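Local coordinates for pyruvate kinase 1 (Trypanosoma brucei brucei, PDB 4KCT), which catalyses phosphoryl transfer from phosphoenolpyruvate to ADP, giving pyruvate and ATP, and also has an intrinsic oxaloacetate decarboxylase activity, at residues A[206-220]-A[234-248]. Numbering follows the deposited sequence. Where two conformers were deposited one is given.
Sequences VDMIFASFIRTAEQV and ILIISKIENHQGVQN. With MG (magnesium ion), chain C; PYR (pyruvic acid), chain E.
Strands 208-211 and 235-240 are parallel neighbours in the TIM barrel, joined as a beta-alpha-beta unit through helix 217-227, and their C-terminal ends carry part of the pyruvate and magnesium site. The backbones pair in register from M208 with L235 to A211 with S238. I209 N donates to L235 O, and I209 O accepts from I237 N, both at 2.8 Å. M208, F210, L235 and I237 point to one face of the sheet, where F210 CD1 lies 3.6 Å from I237 CB. On the other face V220 of the helix packs against I236 and S238.

The active site lies at the C-terminal ends of the strands. A bend about the CG-CD bond of K239 (chi3 50°) brings NZ to pyruvate O3 (2.9 Å) and S212 OG, and it donates to both. S212 OG is also hydrogen-bonded to T85 O. D84 forms a salt bridge with the same amine of K239. E241 OE1 binds the magnesium ion at 2.0 Å, with D265 as a further ligand. OE2 takes F213 N on its anti lone pair and also accepts from a water on the metal. The F213 N-H and the metal together help fix the turn of the carboxylate. E241 CB sits over the face of the F213 ring, 3.8 Å from its centroid.

A water links I214 O, E241 N and N242 OD1. N242 caps helix 243-247 through G245 N. R215 lays its CB and CG alongside Q244; in the conformer given, its NE donates to F213 O and its NH2 is hydrogen-bonded to L187 O. N248 ND2 donates to R215 O at 2.8 Å, almost straight (177°) and in the carbonyl plane.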
loop_
_atom_site.group_PDB
_atom_site.type_symbol
_atom_site.label_atom_id
_atom_site.label_comp_id
_atom_site.label_asym_id
_atom_site.label_seq_id
_atom_site.Cartn_x
_atom_site.Cartn_y
_atom_site.Cartn_z
ATOM N N VAL A 206 30.833 14.483 -32.002
ATOM C CA VAL A 206 29.994 14.872 -30.835
ATOM C C VAL A 206 29.325 13.633 -30.250
ATOM O O VAL A 206 29.172 12.625 -30.922
ATOM C CB VAL A 206 28.930 15.963 -31.160
ATOM C CG1 VAL A 206 29.597 17.206 -31.774
ATOM C CG2 VAL A 206 27.853 15.418 -32.085
ATOM N N ASP A 207 28.971 13.701 -28.974
ATOM C CA ASP A 207 28.441 12.545 -28.270
ATOM C C ASP A 207 26.918 12.412 -28.373
ATOM O O ASP A 207 26.368 11.312 -28.208
ATOM C CB ASP A 207 28.882 12.604 -26.812
ATOM C CG ASP A 207 30.394 12.746 -26.684
ATOM O OD1 ASP A 207 31.090 11.837 -27.187
ATOM O OD2 ASP A 207 30.883 13.838 -26.261
ATOM N N MET A 208 26.229 13.539 -28.527
ATOM C CA MET A 208 24.775 13.511 -28.579
ATOM C C MET A 208 24.239 14.707 -29.334
ATOM O O MET A 208 24.868 15.777 -29.367
ATOM C CB MET A 208 24.195 13.485 -27.135
ATOM C CG MET A 208 24.612 14.691 -26.296
ATOM S SD MET A 208 24.344 14.461 -24.508
ATOM C CE MET A 208 25.678 13.287 -24.105
ATOM N N ILE A 209 23.057 14.536 -29.911
ATOM C CA ILE A 209 22.316 15.621 -30.521
ATOM C C ILE A 209 21.102 15.917 -29.645
ATOM O O ILE A 209 20.396 14.996 -29.245
ATOM C CB ILE A 209 21.761 15.184 -31.893
ATOM C CG1 ILE A 209 22.876 14.570 -32.760
ATOM C CG2 ILE A 209 21.061 16.360 -32.592
ATOM C CD1 ILE A 209 24.046 15.516 -33.034
ATOM N N PHE A 210 20.877 17.186 -29.330
ATOM C CA PHE A 210 19.614 17.621 -28.779
ATOM C C PHE A 210 18.776 18.124 -29.952
ATOM O O PHE A 210 19.042 19.206 -30.484
ATOM C CB PHE A 210 19.820 18.785 -27.783
ATOM C CG PHE A 210 20.669 18.441 -26.578
ATOM C CD1 PHE A 210 20.938 17.121 -26.230
ATOM C CD2 PHE A 210 21.134 19.457 -25.748
ATOM C CE1 PHE A 210 21.683 16.821 -25.090
ATOM C CE2 PHE A 210 21.826 19.163 -24.578
ATOM C CZ PHE A 210 22.120 17.847 -24.260
ATOM N N ALA A 211 17.814 17.314 -30.391
ATOM C CA ALA A 211 17.117 17.556 -31.656
ATOM C C ALA A 211 15.877 18.393 -31.393
ATOM O O ALA A 211 14.988 17.981 -30.638
ATOM C CB ALA A 211 16.723 16.227 -32.310
ATOM N N SER A 212 15.834 19.577 -31.999
ATOM C CA SER A 212 14.789 20.555 -31.724
ATOM C C SER A 212 13.445 20.191 -32.309
ATOM O O SER A 212 13.350 19.589 -33.420
ATOM C CB SER A 212 15.208 21.948 -32.200
ATOM O OG SER A 212 16.242 22.459 -31.379
ATOM N N PHE A 213 12.402 20.553 -31.566
ATOM C CA PHE A 213 11.007 20.486 -32.050
ATOM C C PHE A 213 10.612 19.130 -32.610
ATOM O O PHE A 213 9.945 19.045 -33.653
ATOM C CB PHE A 213 10.734 21.588 -33.102
ATOM C CG PHE A 213 9.906 22.719 -32.571
ATOM C CD1 PHE A 213 8.512 22.598 -32.496
ATOM C CD2 PHE A 213 10.522 23.821 -31.955
ATOM C CE1 PHE A 213 7.742 23.602 -31.908
ATOM C CE2 PHE A 213 9.756 24.831 -31.375
ATOM C CZ PHE A 213 8.365 24.705 -31.323
ATOM N N ILE A 214 10.905 18.073 -31.864
ATOM C CA ILE A 214 10.485 16.739 -32.283
ATOM C C ILE A 214 8.972 16.564 -32.052
ATOM O O ILE A 214 8.471 16.713 -30.920
ATOM C CB ILE A 214 11.298 15.643 -31.544
ATOM C CG1 ILE A 214 12.789 15.705 -31.974
ATOM C CG2 ILE A 214 10.709 14.253 -31.802
ATOM C CD1 ILE A 214 13.044 15.452 -33.470
ATOM N N ARG A 215 8.250 16.277 -33.133
ATOM C CA ARG A 215 6.807 16.207 -33.033
ATOM C C ARG A 215 6.290 14.780 -33.081
ATOM O O ARG A 215 5.194 14.506 -32.593
ATOM C CB ARG A 215 6.142 17.086 -34.091
ATOM C CG ARG A 215 6.412 18.576 -33.888
ATOM C CD ARG A 215 6.634 19.294 -35.218
ATOM N NE ARG A 215 8.035 19.274 -35.670
ATOM C CZ ARG A 215 8.400 19.335 -36.951
ATOM N NH1 ARG A 215 9.688 19.362 -37.297
ATOM N NH2 ARG A 215 7.468 19.419 -37.887
ATOM N N THR A 216 7.069 13.876 -33.695
ATOM C CA THR A 216 6.651 12.477 -33.902
ATOM C C THR A 216 7.861 11.564 -33.798
ATOM O O THR A 216 9.004 11.996 -34.018
ATOM C CB THR A 216 6.049 12.250 -35.328
ATOM O OG1 THR A 216 7.064 12.494 -36.300
ATOM C CG2 THR A 216 4.865 13.179 -35.600
ATOM N N ALA A 217 7.593 10.267 -33.650
ATOM C CA ALA A 217 8.633 9.253 -33.737
ATOM C C ALA A 217 9.282 9.223 -35.124
ATOM O O ALA A 217 10.469 8.938 -35.246
ATOM C CB ALA A 217 8.074 7.876 -33.385
ATOM N N GLU A 218 8.502 9.474 -36.173
ATOM C CA GLU A 218 9.073 9.458 -37.529
ATOM C C GLU A 218 10.150 10.543 -37.690
ATOM O O GLU A 218 11.209 10.315 -38.288
ATOM C CB GLU A 218 7.977 9.608 -38.591
ATOM C CG GLU A 218 8.473 9.414 -40.019
ATOM C CD GLU A 218 9.260 8.110 -40.222
ATOM O OE1 GLU A 218 10.268 8.135 -40.964
ATOM O OE2 GLU A 218 8.881 7.062 -39.632
ATOM N N GLN A 219 9.924 11.695 -37.074
ATOM C CA GLN A 219 10.949 12.727 -37.064
ATOM C C GLN A 219 12.247 12.294 -36.378
ATOM O O GLN A 219 13.345 12.659 -36.830
ATOM C CB GLN A 219 10.417 13.984 -36.409
ATOM C CG GLN A 219 9.292 14.615 -37.178
ATOM C CD GLN A 219 9.204 16.084 -36.917
ATOM O OE1 GLN A 219 9.358 16.530 -35.782
ATOM N NE2 GLN A 219 9.043 16.865 -37.983
ATOM N N VAL A 220 12.141 11.590 -35.251
ATOM C CA VAL A 220 13.355 11.032 -34.621
ATOM C C VAL A 220 14.126 10.137 -35.597
ATOM O O VAL A 220 15.349 10.256 -35.733
ATOM C CB VAL A 220 13.034 10.230 -33.344
ATOM C CG1 VAL A 220 14.321 9.754 -32.696
ATOM C CG2 VAL A 220 12.224 11.085 -32.356
ATOM N N ILE A 234 25.753 7.969 -31.932
ATOM C CA ILE A 234 25.544 9.270 -31.285
ATOM C C ILE A 234 24.134 9.263 -30.695
ATOM O O ILE A 234 23.211 8.777 -31.345
ATOM C CB ILE A 234 25.682 10.415 -32.309
ATOM C CG1 ILE A 234 27.121 10.473 -32.847
ATOM C CG2 ILE A 234 25.265 11.754 -31.682
ATOM C CD1 ILE A 234 27.313 11.424 -34.034
ATOM N N LEU A 235 23.976 9.683 -29.438
ATOM C CA LEU A 235 22.632 9.662 -28.823
ATOM C C LEU A 235 21.747 10.714 -29.475
ATOM O O LEU A 235 22.194 11.843 -29.718
ATOM C CB LEU A 235 22.707 9.954 -27.330
ATOM C CG LEU A 235 23.648 9.120 -26.486
ATOM C CD1 LEU A 235 23.452 9.546 -25.034
ATOM C CD2 LEU A 235 23.373 7.636 -26.674
ATOM N N ILE A 236 20.470 10.391 -29.655
ATOM C CA ILE A 236 19.486 11.421 -29.993
ATOM C C ILE A 236 18.609 11.740 -28.779
ATOM O O ILE A 236 17.935 10.864 -28.243
ATOM C CB ILE A 236 18.609 11.011 -31.179
ATOM C CG1 ILE A 236 19.475 10.849 -32.433
ATOM C CG2 ILE A 236 17.499 12.044 -31.398
ATOM C CD1 ILE A 236 18.722 10.315 -33.638
ATOM N N ILE A 237 18.741 12.964 -28.274
ATOM C CA ILE A 237 17.913 13.435 -27.183
ATOM C C ILE A 237 16.834 14.315 -27.811
ATOM O O ILE A 237 17.137 15.390 -28.358
ATOM C CB ILE A 237 18.733 14.278 -26.164
ATOM C CG1 ILE A 237 19.946 13.497 -25.623
ATOM C CG2 ILE A 237 17.843 14.756 -24.996
ATOM C CD1 ILE A 237 19.603 12.116 -25.103
ATOM N N SER A 238 15.582 13.849 -27.797
ATOM C CA SER A 238 14.530 14.585 -28.491
ATOM C C SER A 238 14.020 15.704 -27.610
ATOM O O SER A 238 13.706 15.477 -26.437
ATOM C CB SER A 238 13.383 13.639 -28.873
ATOM O OG SER A 238 13.825 12.733 -29.880
ATOM N N LYS A 239 13.956 16.925 -28.156
ATOM C CA LYS A 239 13.446 18.055 -27.382
ATOM C C LYS A 239 11.960 18.198 -27.610
ATOM O O LYS A 239 11.491 18.226 -28.751
ATOM C CB LYS A 239 14.158 19.355 -27.755
ATOM C CG LYS A 239 15.679 19.249 -27.608
ATOM C CD LYS A 239 16.390 20.457 -28.235
ATOM C CE LYS A 239 15.797 21.777 -27.772
ATOM N NZ LYS A 239 16.492 22.909 -28.466
ATOM N N ILE A 240 11.216 18.117 -26.524
ATOM C CA ILE A 240 9.770 18.270 -26.573
ATOM C C ILE A 240 9.424 19.751 -26.384
ATOM O O ILE A 240 9.642 20.321 -25.295
ATOM C CB ILE A 240 9.121 17.437 -25.448
ATOM C CG1 ILE A 240 9.563 15.981 -25.552
ATOM C CG2 ILE A 240 7.582 17.590 -25.440
ATOM C CD1 ILE A 240 9.178 15.309 -26.870
ATOM N N GLU A 241 8.860 20.372 -27.424
ATOM C CA GLU A 241 8.734 21.819 -27.442
ATOM C C GLU A 241 7.334 22.311 -27.787
ATOM O O GLU A 241 7.133 23.517 -27.908
ATOM C CB GLU A 241 9.740 22.446 -28.437
ATOM C CG GLU A 241 11.132 21.879 -28.364
ATOM C CD GLU A 241 12.191 22.888 -28.782
ATOM O OE1 GLU A 241 12.346 23.918 -28.082
ATOM O OE2 GLU A 241 12.963 22.581 -29.697
ATOM N N ASN A 242 6.403 21.388 -28.056
ATOM C CA ASN A 242 5.038 21.779 -28.442
ATOM C C ASN A 242 4.048 20.661 -28.153
ATOM O O ASN A 242 4.436 19.603 -27.623
ATOM C CB ASN A 242 4.975 22.201 -29.944
ATOM C CG ASN A 242 4.829 21.004 -30.898
ATOM O OD1 ASN A 242 5.361 19.913 -30.645
ATOM N ND2 ASN A 242 4.146 21.229 -32.032
ATOM N N HIS A 243 2.766 20.900 -28.424
ATOM C CA HIS A 243 1.745 19.965 -27.962
ATOM C C HIS A 243 1.865 18.612 -28.664
ATOM O O HIS A 243 1.542 17.581 -28.081
ATOM C CB HIS A 243 0.344 20.547 -28.116
ATOM C CG HIS A 243 -0.206 20.392 -29.493
ATOM N ND1 HIS A 243 0.271 21.116 -30.542
ATOM C CD2 HIS A 243 -1.052 19.412 -30.037
ATOM C CE1 HIS A 243 -0.312 20.677 -31.683
ATOM N NE2 HIS A 243 -1.107 19.624 -31.373
ATOM N N GLN A 244 2.317 18.604 -29.924
ATOM C CA GLN A 244 2.528 17.333 -30.657
ATOM C C GLN A 244 3.553 16.454 -29.979
ATOM O O GLN A 244 3.346 15.258 -29.842
ATOM C CB GLN A 244 2.999 17.590 -32.105
ATOM C CG GLN A 244 1.998 18.339 -32.960
ATOM C CD GLN A 244 2.618 18.784 -34.285
ATOM O OE1 GLN A 244 3.345 19.785 -34.352
ATOM N NE2 GLN A 244 2.466 17.963 -35.281
ATOM N N GLY A 245 4.677 17.043 -29.573
ATOM C CA GLY A 245 5.673 16.296 -28.820
ATOM C C GLY A 245 5.084 15.682 -27.561
ATOM O O GLY A 245 5.417 14.551 -27.209
ATOM N N VAL A 246 4.279 16.458 -26.831
ATOM C CA VAL A 246 3.666 15.966 -25.602
ATOM C C VAL A 246 2.667 14.835 -25.889
ATOM O O VAL A 246 2.698 13.792 -25.242
ATOM C CB VAL A 246 2.973 17.104 -24.788
ATOM C CG1 VAL A 246 2.233 16.522 -23.569
ATOM C CG2 VAL A 246 3.996 18.165 -24.370
ATOM N N GLN A 247 1.839 15.027 -26.909
ATOM C CA GLN A 247 0.797 14.084 -27.265
ATOM C C GLN A 247 1.406 12.763 -27.747
ATOM O O GLN A 247 0.903 11.694 -27.442
ATOM C CB GLN A 247 -0.044 14.692 -28.393
ATOM C CG GLN A 247 -1.150 13.813 -28.924
ATOM C CD GLN A 247 -2.022 14.559 -29.920
ATOM O OE1 GLN A 247 -3.055 14.057 -30.350
ATOM N NE2 GLN A 247 -1.597 15.765 -30.296
ATOM N N ASN A 248 2.503 12.850 -28.489
ATOM C CA ASN A 248 3.148 11.666 -29.042
ATOM C C ASN A 248 4.336 11.158 -28.178
ATOM O O ASN A 248 5.192 10.439 -28.670
ATOM C CB ASN A 248 3.635 11.963 -30.480
ATOM C CG ASN A 248 2.486 12.259 -31.427
ATOM O OD1 ASN A 248 1.435 11.669 -31.305
ATOM N ND2 ASN A 248 2.666 13.248 -32.323
HETATM MG MG MG C . 13.560 25.477 -27.883
HETATM C C PYR E . 13.804 25.616 -25.132
HETATM O O PYR E . 13.644 25.656 -23.881
HETATM O OXT PYR E . 12.854 25.938 -25.902
HETATM C CA PYR E . 15.069 25.060 -25.706
HETATM O O3 PYR E . 15.248 25.046 -26.937
HETATM C CB PYR E . 16.075 24.412 -24.790
HETATM O O HOH W 1 7.930 19.049 -29.688
HETATM O O HOH W 2 14.109 24.840 -30.037
HETATM O O HOH W 3 14.677 27.247 -28.293
#